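Local coordinates for MstE (Scytonema sp. PCC 10023, PDB 6SBF), which probably acts as a monodomain class II terpene cyclase that folds isoprenoid chains into polycyclic scaffolds on the way to merosterols, at residues E42-D47 with W85-I90; C173-C178 with H194-V199; E239-W244 with L272-L277; N262-A267 with V306-L311. The protein carries 1 engineered substitution. One frame throughout, in Å; residues are numbered along the deposited sequence. Where two conformers were deposited one is given.

Interaction 1: residues E42-D47 with W85-I90; sequences EGWWQD and WELLKI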
loop_
_atom_site.group_PDB
_atom_site.type_symbol
_atom_site.label_atom_id
_atom_site.label_comp_id
_atom_site.label_asym_id
_atom_site.label_seq_id
_atom_site.Cartn_x
_atom_site.Cartn_y
_atom_site.Cartn_z
ATOM N N GLU A 42 -8.109 -3.072 21.925
ATOM C CA GLU A 42 -9.027 -4.032 21.248
ATOM C C GLU A 42 -8.201 -4.899 20.293
ATOM O O GLU A 42 -8.669 -5.966 19.935
ATOM C CB GLU A 42 -10.152 -3.353 20.447
ATOM C CG GLU A 42 -11.405 -3.001 21.247
ATOM C CD GLU A 42 -12.387 -4.116 21.582
ATOM O OE1 GLU A 42 -12.557 -5.063 20.766
ATOM O OE2 GLU A 42 -13.014 -4.023 22.661
ATOM N N GLY A 43 -7.038 -4.414 19.828
ATOM C CA GLY A 43 -6.191 -5.199 18.942
ATOM C C GLY A 43 -5.975 -4.573 17.564
ATOM O O GLY A 43 -5.321 -5.207 16.751
ATOM N N TRP A 44 -6.519 -3.400 17.297
ATOM C CA TRP A 44 -6.307 -2.754 15.977
ATOM C C TRP A 44 -4.866 -2.286 15.812
ATOM O O TRP A 44 -4.272 -1.773 16.756
ATOM C CB TRP A 44 -7.226 -1.532 15.865
ATOM C CG TRP A 44 -8.690 -1.815 15.826
ATOM C CD1 TRP A 44 -9.574 -1.706 16.860
ATOM C CD2 TRP A 44 -9.474 -2.203 14.695
ATOM N NE1 TRP A 44 -10.844 -2.011 16.448
ATOM C CE2 TRP A 44 -10.809 -2.321 15.112
ATOM C CE3 TRP A 44 -9.155 -2.537 13.381
ATOM C CZ2 TRP A 44 -11.827 -2.695 14.249
ATOM C CZ3 TRP A 44 -10.160 -2.903 12.520
ATOM C CH2 TRP A 44 -11.485 -2.979 12.948
ATOM N N TRP A 45 -4.386 -2.295 14.567
ATOM C CA TRP A 45 -3.302 -1.404 14.147
ATOM C C TRP A 45 -3.871 -0.050 13.698
ATOM O O TRP A 45 -4.841 -0.024 12.953
ATOM C CB TRP A 45 -2.556 -2.049 12.979
ATOM C CG TRP A 45 -1.696 -3.209 13.378
ATOM C CD1 TRP A 45 -0.582 -3.174 14.142
ATOM C CD2 TRP A 45 -1.849 -4.585 12.979
ATOM N NE1 TRP A 45 -0.055 -4.437 14.314
ATOM C CE2 TRP A 45 -0.812 -5.303 13.591
ATOM C CE3 TRP A 45 -2.754 -5.278 12.159
ATOM C CZ2 TRP A 45 -0.704 -6.695 13.443
ATOM C CZ3 TRP A 45 -2.660 -6.661 12.008
ATOM C CH2 TRP A 45 -1.609 -7.343 12.622
ATOM N N GLN A 46 -3.293 1.001 14.261
ATOM C CA GLN A 46 -3.729 2.366 13.982
ATOM C C GLN A 46 -2.572 3.155 13.379
ATOM O O GLN A 46 -1.445 3.044 13.817
ATOM C CB GLN A 46 -4.092 3.093 15.274
ATOM C CG GLN A 46 -5.332 2.584 15.949
ATOM C CD GLN A 46 -5.613 3.395 17.198
ATOM O OE1 GLN A 46 -4.936 3.232 18.185
ATOM N NE2 GLN A 46 -6.552 4.293 17.117
ATOM N N ASP A 47 -2.908 4.026 12.416
ATOM C CA ASP A 47 -1.878 4.953 11.890
ATOM C C ASP A 47 -2.591 6.033 11.116
ATOM O O ASP A 47 -3.713 5.876 10.715
ATOM C CB ASP A 47 -0.795 4.264 11.068
ATOM C CG ASP A 47 0.622 4.660 11.440
ATOM O OD1 ASP A 47 0.789 5.854 11.896
ATOM O OD2 ASP A 47 1.563 3.863 11.238
ATOM N N TRP A 85 -9.226 -9.970 11.324
ATOM C CA TRP A 85 -10.437 -10.196 10.527
ATOM C C TRP A 85 -11.669 -10.175 11.425
ATOM O O TRP A 85 -12.706 -9.642 11.028
ATOM C CB TRP A 85 -10.307 -11.538 9.771
ATOM C CG TRP A 85 -11.516 -11.957 9.032
ATOM C CD1 TRP A 85 -12.271 -13.073 9.254
ATOM C CD2 TRP A 85 -12.175 -11.255 7.953
ATOM N NE1 TRP A 85 -13.331 -13.091 8.419
ATOM C CE2 TRP A 85 -13.312 -12.005 7.582
ATOM C CE3 TRP A 85 -11.918 -10.060 7.257
ATOM C CZ2 TRP A 85 -14.178 -11.613 6.573
ATOM C CZ3 TRP A 85 -12.766 -9.702 6.258
ATOM C CH2 TRP A 85 -13.892 -10.434 5.931
ATOM N N GLU A 86 -11.574 -10.742 12.618
ATOM C CA GLU A 86 -12.716 -10.671 13.547
ATOM C C GLU A 86 -13.042 -9.208 13.896
ATOM O O GLU A 86 -14.242 -8.858 13.949
ATOM C CB GLU A 86 -12.414 -11.475 14.819
ATOM C CG GLU A 86 -12.405 -12.970 14.582
ATOM C CD GLU A 86 -13.674 -13.641 14.051
ATOM O OE1 GLU A 86 -14.779 -13.206 14.421
ATOM O OE2 GLU A 86 -13.540 -14.616 13.250
ATOM N N LEU A 87 -12.017 -8.366 14.085
ATOM C CA LEU A 87 -12.267 -6.917 14.329
ATOM C C LEU A 87 -12.982 -6.282 13.123
ATOM O O LEU A 87 -13.948 -5.530 13.319
ATOM C CB LEU A 87 -10.941 -6.201 14.616
ATOM C CG LEU A 87 -10.326 -6.596 15.972
ATOM C CD1 LEU A 87 -8.942 -5.963 16.122
ATOM C CD2 LEU A 87 -11.193 -6.180 17.133
ATOM N N LEU A 88 -12.514 -6.593 11.923
ATOM C CA LEU A 88 -13.141 -6.071 10.719
ATOM C C LEU A 88 -14.598 -6.508 10.602
ATOM O O LEU A 88 -15.480 -5.728 10.205
ATOM C CB LEU A 88 -12.304 -6.428 9.499
ATOM C CG LEU A 88 -11.019 -5.622 9.359
ATOM C CD1 LEU A 88 -10.086 -6.282 8.404
ATOM C CD2 LEU A 88 -11.246 -4.190 8.991
ATOM N N LYS A 89 -14.891 -7.772 10.925
ATOM C CA LYS A 89 -16.297 -8.243 10.841
ATOM C C LYS A 89 -17.222 -7.500 11.799
ATOM O O LYS A 89 -18.402 -7.344 11.456
ATOM C CB LYS A 89 -16.362 -9.747 11.084
ATOM C CG LYS A 89 -15.890 -10.557 9.882
ATOM C CD LYS A 89 -16.164 -12.026 10.017
ATOM C CE LYS A 89 -15.430 -12.646 11.177
ATOM N NZ LYS A 89 -15.747 -14.070 11.246
ATOM N N ILE A 90 -16.685 -7.060 12.945
ATOM C CA ILE A 90 -17.517 -6.310 13.906
ATOM C C ILE A 90 -17.809 -4.902 13.389
ATOM O O ILE A 90 -18.792 -4.312 13.817
ATOM C CB ILE A 90 -16.857 -6.341 15.299
ATOM C CG1 ILE A 90 -16.957 -7.762 15.846
ATOM C CG2 ILE A 90 -17.419 -5.341 16.236
ATOM C CD1 ILE A 90 -15.963 -8.055 16.968
#
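Chi1 values of -66° at Trp-44 and -69° at Leu-87 set each CG anti to its own carbonyl carbon; together they bring CB of Leu-87 over the indole, the two side chains running alongside one another in opposing directions. That CB lies over one face of the six-membered ring, 3.7 Å from the centroid of the Trp-44 ring and only 15° off the normal: a CH-pi contact, displaced somewhat toward the rim, where CZ2 of Trp-44 lies 3.6 Å from CB of Leu-87. Both methyls of Leu-87 reach on toward the loop backbone. CD1 of Leu-87 stands 3.6 Å from C of Gly-43, while its CD2 packs 3.8 Å from O of Glu-42. Gly-43, at a positive phi, leaves room for CD1 of Leu-87. At the indole edge, in its plane, CD2 of Leu-88 meets CZ3 of Trp-44 at 3.9 Å.

The loop between helix 18-37 and strand 47-50 is thereby seated on the last turns of helix 75-90. Asn-40 OD1 accepts from the backbone N of both Gly-43 and Trp-44 in the turn that carries the indole. Replacing Trp-44 by an alanine is likely to leave a gap over CB of Leu-87 and deprive CD2 of Leu-88 of its neighbour. Since dispersion and CH-pi forces carry this contact, its adhesion depends on complementary shape and burial, with no polar bond between the segments to give it direction.

Interaction 2: residues C173-C178 with H194-V199; sequences CGAHTC and HDYLRV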
loop_
_atom_site.group_PDB
_atom_site.type_symbol
_atom_site.label_atom_id
_atom_site.label_comp_id
_atom_site.label_asym_id
_atom_site.label_seq_id
_atom_site.Cartn_x
_atom_site.Cartn_y
_atom_site.Cartn_z
ATOM N N CYS A 173 -13.511 11.154 -6.627
ATOM C CA CYS A 173 -14.551 10.178 -7.044
ATOM C C CYS A 173 -14.286 9.669 -8.463
ATOM O O CYS A 173 -15.153 8.992 -9.017
ATOM C CB CYS A 173 -15.957 10.733 -6.889
ATOM S SG CYS A 173 -16.295 11.249 -5.197
ATOM N N GLY A 174 -13.122 9.937 -9.003
ATOM C CA GLY A 174 -12.701 9.362 -10.286
ATOM C C GLY A 174 -11.942 8.078 -10.096
ATOM O O GLY A 174 -11.475 7.757 -8.998
ATOM N N ALA A 175 -11.684 7.407 -11.211
ATOM C CA ALA A 175 -10.815 6.230 -11.208
ATOM C C ALA A 175 -9.438 6.612 -10.689
ATOM O O ALA A 175 -8.869 7.626 -11.158
ATOM C CB ALA A 175 -10.747 5.606 -12.565
ATOM N N HIS A 176 -8.869 5.789 -9.835
ATOM C CA HIS A 176 -7.551 6.009 -9.201
ATOM C C HIS A 176 -6.631 4.845 -9.534
ATOM O O HIS A 176 -7.009 3.690 -9.302
ATOM C CB HIS A 176 -7.715 6.149 -7.698
ATOM C CG HIS A 176 -8.491 7.357 -7.343
ATOM N ND1 HIS A 176 -9.399 7.416 -6.299
ATOM C CD2 HIS A 176 -8.485 8.594 -7.915
ATOM C CE1 HIS A 176 -9.900 8.657 -6.245
ATOM N NE2 HIS A 176 -9.345 9.420 -7.229
ATOM N N THR A 177 -5.437 5.095 -10.032
ATOM C CA THR A 177 -4.580 3.990 -10.462
ATOM C C THR A 177 -4.030 3.209 -9.277
ATOM O O THR A 177 -3.897 1.974 -9.365
ATOM C CB THR A 177 -3.508 4.562 -11.376
ATOM O OG1 THR A 177 -4.137 5.301 -12.451
ATOM C CG2 THR A 177 -2.655 3.487 -11.993
ATOM N N CYS A 178 -3.722 3.873 -8.185
ATOM C CA CYS A 178 -3.208 3.256 -6.957
ATOM C C CYS A 178 -4.268 2.262 -6.405
ATOM O O CYS A 178 -3.950 1.121 -6.071
ATOM C CB CYS A 178 -2.850 4.318 -5.918
ATOM S SG CYS A 178 -4.113 5.600 -5.648
ATOM N N HIS A 194 -7.725 -5.007 -15.984
ATOM C CA HIS A 194 -6.503 -5.205 -16.782
ATOM C C HIS A 194 -6.274 -4.062 -17.815
ATOM O O HIS A 194 -5.161 -3.562 -17.917
ATOM C CB HIS A 194 -6.582 -6.589 -17.460
ATOM C CG HIS A 194 -5.526 -6.791 -18.487
ATOM N ND1 HIS A 194 -5.685 -6.345 -19.786
ATOM C CD2 HIS A 194 -4.269 -7.318 -18.386
ATOM C CE1 HIS A 194 -4.594 -6.645 -20.473
ATOM N NE2 HIS A 194 -3.686 -7.226 -19.621
ATOM N N ASP A 195 -7.252 -3.785 -18.639
ATOM C CA ASP A 195 -7.049 -2.852 -19.761
ATOM C C ASP A 195 -6.732 -1.478 -19.184
ATOM O O ASP A 195 -5.869 -0.773 -19.735
ATOM C CB ASP A 195 -8.226 -2.881 -20.711
ATOM C CG ASP A 195 -8.354 -4.153 -21.535
ATOM O OD1 ASP A 195 -7.527 -5.072 -21.384
ATOM O OD2 ASP A 195 -9.285 -4.186 -22.325
ATOM N N TYR A 196 -7.449 -1.051 -18.148
ATOM C CA TYR A 196 -7.192 0.258 -17.494
ATOM C C TYR A 196 -5.755 0.287 -16.989
ATOM O O TYR A 196 -5.010 1.281 -17.205
ATOM C CB TYR A 196 -8.177 0.471 -16.348
ATOM C CG TYR A 196 -7.854 1.677 -15.520
ATOM C CD1 TYR A 196 -8.298 2.941 -15.869
ATOM C CD2 TYR A 196 -7.060 1.543 -14.401
ATOM C CE1 TYR A 196 -7.973 4.048 -15.105
ATOM C CE2 TYR A 196 -6.740 2.655 -13.646
ATOM C CZ TYR A 196 -7.162 3.922 -14.012
ATOM O OH TYR A 196 -6.815 4.999 -13.233
ATOM N N LEU A 197 -5.312 -0.771 -16.335
ATOM C CA LEU A 197 -3.918 -0.810 -15.849
ATOM C C LEU A 197 -2.949 -0.765 -17.045
ATOM O O LEU A 197 -1.915 -0.047 -16.969
ATOM C CB LEU A 197 -3.676 -2.009 -14.978
ATOM C CG LEU A 197 -4.472 -1.976 -13.652
ATOM C CD1 LEU A 197 -4.283 -3.237 -12.881
ATOM C CD2 LEU A 197 -4.059 -0.799 -12.782
ATOM N N ARG A 198 -3.213 -1.452 -18.125
ATOM C CA ARG A 198 -2.267 -1.384 -19.244
ATOM C C ARG A 198 -2.207 0.040 -19.845
ATOM O O ARG A 198 -1.087 0.548 -20.133
ATOM C CB ARG A 198 -2.615 -2.399 -20.318
ATOM C CG ARG A 198 -2.252 -3.838 -19.954
ATOM C CD ARG A 198 -0.742 -4.104 -19.901
ATOM N NE ARG A 198 -0.095 -3.754 -21.151
ATOM C CZ ARG A 198 -0.209 -4.367 -22.279
ATOM N NH1 ARG A 198 0.268 -3.760 -23.358
ATOM N NH2 ARG A 198 -0.738 -5.559 -22.371
ATOM N N VAL A 199 -3.325 0.694 -20.043
ATOM C CA VAL A 199 -3.319 1.994 -20.781
ATOM C C VAL A 199 -2.756 3.100 -19.928
ATOM O O VAL A 199 -2.314 4.118 -20.488
ATOM C CB VAL A 199 -4.699 2.318 -21.330
ATOM C CG1 VAL A 199 -5.174 1.241 -22.298
ATOM C CG2 VAL A 199 -5.667 2.730 -20.275
#
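Tyr-196 reaches from helix 187-200 to the first residues of helix 177-183, and its atoms can be followed in order. From CB, which points toward the partner segment, the chain leaves with CG anti to the backbone N (chi1 172°), throwing the ring outward from its own helix. The two ring sides then find different company. CE1 of Tyr-196 lies 4.1 Å from CB of Ala-175, an apolar touch that comes in obliquely, whereas CE2 on the other side is 3.9 Å from OG1 of Thr-177. CZ of Tyr-196 approaches the same OG1 to 3.7 Å, and the phenolic OH completes the series with a hydrogen bond of 2.8 Å to OG1 of Thr-177. Either hydroxyl could be the donor. Thr-177 offers this oxygen because OG1 sits beside its own backbone N, anti to the carbonyl carbon.

The bond therefore ties a tyrosine of one helix to the first turn of the helix before it, in the paired-helix architecture of an alpha6-alpha6 barrel. His-176 occupies the N-cap position of helix 177-183. Its CA-CB bond leads away from helix 187-200, and its ring is held by other partners: ND1 is bonded to Thr-149 OG1, NE2 to Gly-171 O, and the ring stacks on Tyr-210. Carbonyl O of Gly-174 stands over the centre of the His-176 ring, 3.1 Å above its plane. Beside the tyrosine, CD2 of Leu-197 comes no nearer than 4.4 Å to O of Thr-177, and its side chain also touches Ser-180 and Thr-222.

Interaction 3: residues E239-W244 with L272-L277; sequences EQAVAW and LRLLLL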
loop_
_atom_site.group_PDB
_atom_site.type_symbol
_atom_site.label_atom_id
_atom_site.label_comp_id
_atom_site.label_asym_id
_atom_site.label_seq_id
_atom_site.Cartn_x
_atom_site.Cartn_y
_atom_site.Cartn_z
ATOM N N GLU A 239 8.382 -6.027 -17.590
ATOM C CA GLU A 239 9.846 -5.865 -17.689
ATOM C C GLU A 239 10.197 -4.371 -17.742
ATOM O O GLU A 239 11.227 -3.977 -17.235
ATOM C CB GLU A 239 10.401 -6.642 -18.892
ATOM C CG GLU A 239 10.239 -8.130 -18.763
ATOM C CD GLU A 239 10.891 -8.802 -17.586
ATOM O OE1 GLU A 239 11.858 -8.256 -16.986
ATOM O OE2 GLU A 239 10.451 -9.943 -17.283
ATOM N N GLN A 240 9.379 -3.586 -18.428
ATOM C CA GLN A 240 9.670 -2.119 -18.483
ATOM C C GLN A 240 9.552 -1.516 -17.066
ATOM O O GLN A 240 10.357 -0.650 -16.706
ATOM C CB GLN A 240 8.743 -1.361 -19.416
ATOM C CG GLN A 240 9.448 -0.052 -19.797
ATOM C CD GLN A 240 8.571 0.952 -20.505
ATOM O OE1 GLN A 240 7.357 0.746 -20.699
ATOM N NE2 GLN A 240 9.218 2.058 -20.896
ATOM N N ALA A 241 8.569 -1.960 -16.301
ATOM C CA ALA A 241 8.425 -1.495 -14.925
ATOM C C ALA A 241 9.630 -1.898 -14.084
ATOM O O ALA A 241 10.135 -1.122 -13.247
ATOM C CB ALA A 241 7.116 -1.985 -14.375
ATOM N N VAL A 242 10.080 -3.150 -14.234
ATOM C CA VAL A 242 11.295 -3.595 -13.513
ATOM C C VAL A 242 12.509 -2.737 -13.916
ATOM O O VAL A 242 13.283 -2.347 -13.040
ATOM C CB VAL A 242 11.548 -5.096 -13.755
ATOM C CG1 VAL A 242 12.895 -5.523 -13.223
ATOM C CG2 VAL A 242 10.451 -5.951 -13.133
ATOM N N ALA A 243 12.674 -2.448 -15.193
ATOM C CA ALA A 243 13.787 -1.591 -15.655
ATOM C C ALA A 243 13.668 -0.195 -15.009
ATOM O O ALA A 243 14.709 0.365 -14.637
ATOM C CB ALA A 243 13.779 -1.492 -17.163
ATOM N N TRP A 244 12.456 0.336 -14.926
ATOM C CA TRP A 244 12.253 1.638 -14.234
ATOM C C TRP A 244 12.697 1.500 -12.763
ATOM O O TRP A 244 13.391 2.363 -12.228
ATOM C CB TRP A 244 10.805 2.093 -14.374
ATOM C CG TRP A 244 10.479 3.293 -13.513
ATOM C CD1 TRP A 244 10.542 4.605 -13.908
ATOM C CD2 TRP A 244 9.951 3.300 -12.185
ATOM N NE1 TRP A 244 10.136 5.418 -12.906
ATOM C CE2 TRP A 244 9.768 4.653 -11.834
ATOM C CE3 TRP A 244 9.566 2.294 -11.286
ATOM C CZ2 TRP A 244 9.176 5.048 -10.652
ATOM C CZ3 TRP A 244 8.995 2.675 -10.090
ATOM C CH2 TRP A 244 8.851 4.027 -9.776
ATOM N N LEU A 272 11.722 -2.738 -3.949
ATOM C CA LEU A 272 12.248 -4.112 -3.730
ATOM C C LEU A 272 11.179 -5.115 -4.174
ATOM O O LEU A 272 11.532 -6.096 -4.897
ATOM C CB LEU A 272 12.692 -4.250 -2.292
ATOM C CG LEU A 272 13.165 -5.634 -1.865
ATOM C CD1 LEU A 272 14.264 -6.130 -2.784
ATOM C CD2 LEU A 272 13.599 -5.628 -0.414
ATOM N N ARG A 273 9.915 -4.903 -3.827
ATOM C CA ARG A 273 8.862 -5.821 -4.271
ATOM C C ARG A 273 8.792 -5.812 -5.819
ATOM O O ARG A 273 8.658 -6.894 -6.416
ATOM C CB ARG A 273 7.515 -5.416 -3.708
ATOM C CG ARG A 273 7.355 -5.877 -2.309
ATOM C CD ARG A 273 5.956 -5.655 -1.756
ATOM N NE ARG A 273 4.793 -6.238 -2.455
ATOM C CZ ARG A 273 3.606 -6.464 -1.872
ATOM N NH1 ARG A 273 3.465 -6.374 -0.566
ATOM N NH2 ARG A 273 2.548 -6.785 -2.601
ATOM N N LEU A 274 8.850 -4.653 -6.431
ATOM C CA LEU A 274 8.820 -4.568 -7.911
ATOM C C LEU A 274 9.958 -5.398 -8.511
ATOM O O LEU A 274 9.746 -6.139 -9.505
ATOM C CB LEU A 274 8.916 -3.107 -8.314
ATOM C CG LEU A 274 9.094 -2.822 -9.809
ATOM C CD1 LEU A 274 7.999 -3.352 -10.680
ATOM C CD2 LEU A 274 9.205 -1.293 -9.978
ATOM N N LEU A 275 11.127 -5.315 -7.944
ATOM C CA LEU A 275 12.340 -5.971 -8.494
ATOM C C LEU A 275 12.275 -7.509 -8.331
ATOM O O LEU A 275 13.032 -8.195 -8.988
ATOM C CB LEU A 275 13.619 -5.417 -7.871
ATOM C CG LEU A 275 13.929 -3.946 -8.202
ATOM C CD1 LEU A 275 15.088 -3.488 -7.356
ATOM C CD2 LEU A 275 14.178 -3.749 -9.672
ATOM N N LEU A 276 11.368 -8.034 -7.505
ATOM C CA LEU A 276 11.178 -9.496 -7.390
ATOM C C LEU A 276 10.486 -10.035 -8.625
ATOM O O LEU A 276 10.421 -11.281 -8.760
ATOM C CB LEU A 276 10.372 -9.797 -6.151
ATOM C CG LEU A 276 11.114 -9.477 -4.851
ATOM C CD1 LEU A 276 10.182 -9.652 -3.704
ATOM C CD2 LEU A 276 12.305 -10.439 -4.691
ATOM N N LEU A 277 9.996 -9.191 -9.527
ATOM C CA LEU A 277 9.251 -9.708 -10.706
ATOM C C LEU A 277 10.177 -10.124 -11.844
ATOM O O LEU A 277 9.653 -10.610 -12.845
ATOM C CB LEU A 277 8.216 -8.670 -11.143
ATOM C CG LEU A 277 7.169 -8.390 -10.079
ATOM C CD1 LEU A 277 6.243 -7.276 -10.535
ATOM C CD2 LEU A 277 6.337 -9.636 -9.710
HETATM O O HOH W 1 10.598 -11.570 -15.329
#
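Leu-274 points its side chain at helix 235-248 with CG anti to the backbone N (chi1 172°), and a chi2 of 59° turns CD2 toward the Trp-244 edge and CD1 toward Ala-241. CD2 of Leu-274 presses to 3.4 Å from the carbonyl O of Ala-241 and, beside it, lies 3.8 Å from CE3 of Trp-244, meeting the indole at its edge and in its plane. CD1 of Leu-274 comes to 4.0 Å from CB of Ala-241. Val-242 divides its branches as well: CG1 looks toward CD2 of Leu-275 at 4.2 Å, whereas CG2 packs 4.0 Å from CB of Leu-277 and 3.7 Å from O of Leu-274. Were Leu-274 cut back to an alanine, a gap would probably open beside Ala-241 and that indole edge would lose its methyl neighbour. At one end the contact turns polar: a water donates to O of Leu-277 at 2.8 Å and lies unusually close, 2.5 Å, to OE2 of Glu-239, whose OE1 is bonded to Asn-278 ND2.

Around helices 235-248 and 265-275, and the turn that follows the latter, Thr-219 of helix 215-229 touches both Leu-274 and Trp-244, Ala-223 meets Leu-277, and Val-284 of helix 282-298 packs against Val-242.

Interaction 4: residues N262-A267 with V306-L311; sequences NGSTFA and VSSAYL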
loop_
_atom_site.group_PDB
_atom_site.type_symbol
_atom_site.label_atom_id
_atom_site.label_comp_id
_atom_site.label_asym_id
_atom_site.label_seq_id
_atom_site.Cartn_x
_atom_site.Cartn_y
_atom_site.Cartn_z
ATOM N N ASN A 262 18.446 10.912 0.733
ATOM C CA ASN A 262 19.359 9.799 1.113
ATOM C C ASN A 262 18.516 8.538 1.366
ATOM O O ASN A 262 19.045 7.592 1.951
ATOM C CB ASN A 262 20.267 10.139 2.306
ATOM C CG ASN A 262 21.224 11.262 1.924
ATOM O OD1 ASN A 262 22.061 11.077 1.058
ATOM N ND2 ASN A 262 21.054 12.391 2.546
ATOM N N GLY A 263 17.281 8.490 0.888
ATOM C CA GLY A 263 16.516 7.238 0.790
ATOM C C GLY A 263 15.234 7.230 1.619
ATOM O O GLY A 263 15.236 7.526 2.825
ATOM N N SER A 264 14.146 6.840 0.962
ATOM C CA SER A 264 12.827 6.622 1.565
ATOM C C SER A 264 12.660 5.122 1.900
ATOM O O SER A 264 12.751 4.284 0.971
ATOM C CB SER A 264 11.745 7.026 0.640
ATOM O OG SER A 264 10.522 6.431 1.010
ATOM N N THR A 265 12.420 4.779 3.145
ATOM C CA THR A 265 12.190 3.386 3.517
ATOM C C THR A 265 10.965 2.833 2.815
ATOM O O THR A 265 11.022 1.677 2.307
ATOM C CB THR A 265 12.138 3.227 5.030
ATOM O OG1 THR A 265 11.228 4.168 5.556
ATOM C CG2 THR A 265 13.506 3.400 5.670
ATOM N N PHE A 266 9.889 3.576 2.726
ATOM C CA PHE A 266 8.640 3.140 2.073
ATOM C C PHE A 266 8.841 2.920 0.594
ATOM O O PHE A 266 8.425 1.872 0.040
ATOM C CB PHE A 266 7.513 4.128 2.385
ATOM C CG PHE A 266 6.148 3.806 1.857
ATOM C CD1 PHE A 266 5.380 2.816 2.464
ATOM C CD2 PHE A 266 5.582 4.523 0.826
ATOM C CE1 PHE A 266 4.087 2.578 2.015
ATOM C CE2 PHE A 266 4.300 4.345 0.400
ATOM C CZ PHE A 266 3.545 3.353 1.010
ATOM N N ALA A 267 9.420 3.889 -0.102
ATOM C CA ALA A 267 9.572 3.793 -1.557
ATOM C C ALA A 267 10.562 2.652 -1.833
ATOM O O ALA A 267 10.412 1.976 -2.856
ATOM C CB ALA A 267 10.024 5.116 -2.152
ATOM N N VAL A 306 11.850 4.187 10.140
ATOM C CA VAL A 306 11.440 5.619 10.053
ATOM C C VAL A 306 10.195 5.730 9.174
ATOM O O VAL A 306 10.227 5.289 8.033
ATOM C CB VAL A 306 12.634 6.493 9.598
ATOM C CG1 VAL A 306 12.245 7.916 9.332
ATOM C CG2 VAL A 306 13.771 6.457 10.608
ATOM N N SER A 307 9.158 6.410 9.653
ATOM C CA SER A 307 7.949 6.730 8.883
ATOM C C SER A 307 8.303 7.424 7.585
ATOM O O SER A 307 9.040 8.448 7.606
ATOM C CB SER A 307 7.063 7.569 9.651
ATOM O OG SER A 307 6.730 6.918 10.863
ATOM N N SER A 308 7.738 6.927 6.499
ATOM C CA SER A 308 7.883 7.572 5.182
ATOM C C SER A 308 6.714 7.273 4.280
ATOM O O SER A 308 6.829 7.447 3.067
ATOM C CB SER A 308 9.249 7.276 4.548
ATOM O OG SER A 308 9.427 5.868 4.384
ATOM N N ALA A 309 5.589 6.798 4.811
ATOM C CA ALA A 309 4.402 6.507 4.014
ATOM C C ALA A 309 3.593 7.780 3.830
ATOM O O ALA A 309 2.733 8.088 4.601
ATOM C CB ALA A 309 3.598 5.404 4.628
ATOM N N TYR A 310 3.955 8.520 2.767
ATOM C CA TYR A 310 3.412 9.866 2.519
ATOM C C TYR A 310 2.133 9.798 1.738
ATOM O O TYR A 310 2.149 9.404 0.544
ATOM C CB TYR A 310 4.440 10.803 1.905
ATOM C CG TYR A 310 5.586 11.142 2.819
ATOM C CD1 TYR A 310 5.380 11.772 4.028
ATOM C CD2 TYR A 310 6.885 10.832 2.518
ATOM C CE1 TYR A 310 6.437 12.060 4.882
ATOM C CE2 TYR A 310 7.951 11.117 3.339
ATOM C CZ TYR A 310 7.741 11.754 4.544
ATOM O OH TYR A 310 8.800 12.005 5.350
ATOM N N LEU A 311 1.044 10.169 2.399
ATOM C CA LEU A 311 -0.337 10.150 1.905
ATOM C C LEU A 311 -0.707 11.611 1.591
ATOM O O LEU A 311 -0.674 12.482 2.510
ATOM C CB LEU A 311 -1.242 9.564 2.977
ATOM C CG LEU A 311 -2.713 9.440 2.643
ATOM C CD1 LEU A 311 -2.918 8.400 1.580
ATOM C CD2 LEU A 311 -3.477 9.090 3.917
HETATM O O HOH W 2 8.520 8.116 1.040
#
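Thr-265 and Ser-308 form the tight part of this contact. OG of Ser-308 donates to OG1 of Thr-265 across 2.7 Å, and OG1 of Thr-265 donates in turn to O of Val-306 at 2.9 Å, with a C=O...donor angle of 161°. One threonine oxygen thus links two residues of the loop; it does so from the crowded position between backbone N and carbonyl carbon, chi1 51°. Alongside, CB of Ala-309 sits over one face of the Phe-266 ring, 3.9 Å from the centroid and 14° off the normal, a CH-pi contact. Trp-270 meets the same phenylalanine edge-to-face.

The segment 262-267 opens helix 265-275, and Ser-264 is its N-cap: OG of Ser-264 accepts from N of Ala-267 at 3.0 Å, a nearly straight capping bond. The loop 306-311, with an inverse gamma turn centred on Ala-309, runs past this helix start on its way to strand 311-313.

Near Ser-264 the fit is looser, and a water mediates. OG of Ser-264 donates to this water, which in turn donates to O of Ser-308 at 2.7 Å. At the solvent end Val-306 is exposed; its carbonyl takes the threonine bond, but CB of Val-306 stays 4.9 Å from OG1 of Thr-265.

Followed from the N terminus, the chain first closes interaction 1, bringing the loop after helix 18-37 onto helix 75-90 around two short strands, helix 59-69 and the first turns of helix 75-90. Interaction 2 comes next in series and spans the shortest gap, 15 residues, joining the start of helix 177-183 to helix 187-200. Interactions 3 and 4 cross: 239-244 reaches forward to 272-277, and 262-267, lying between these at the start of helix 265-275, pairs with the loop between helix 282-298 and strand 311-313. Both use helix 265-275, with their nearest atoms about 5 Å apart. Interactions 1 and 3 lie on opposite sides of the chain's centre, their own centres about 33 Å apart.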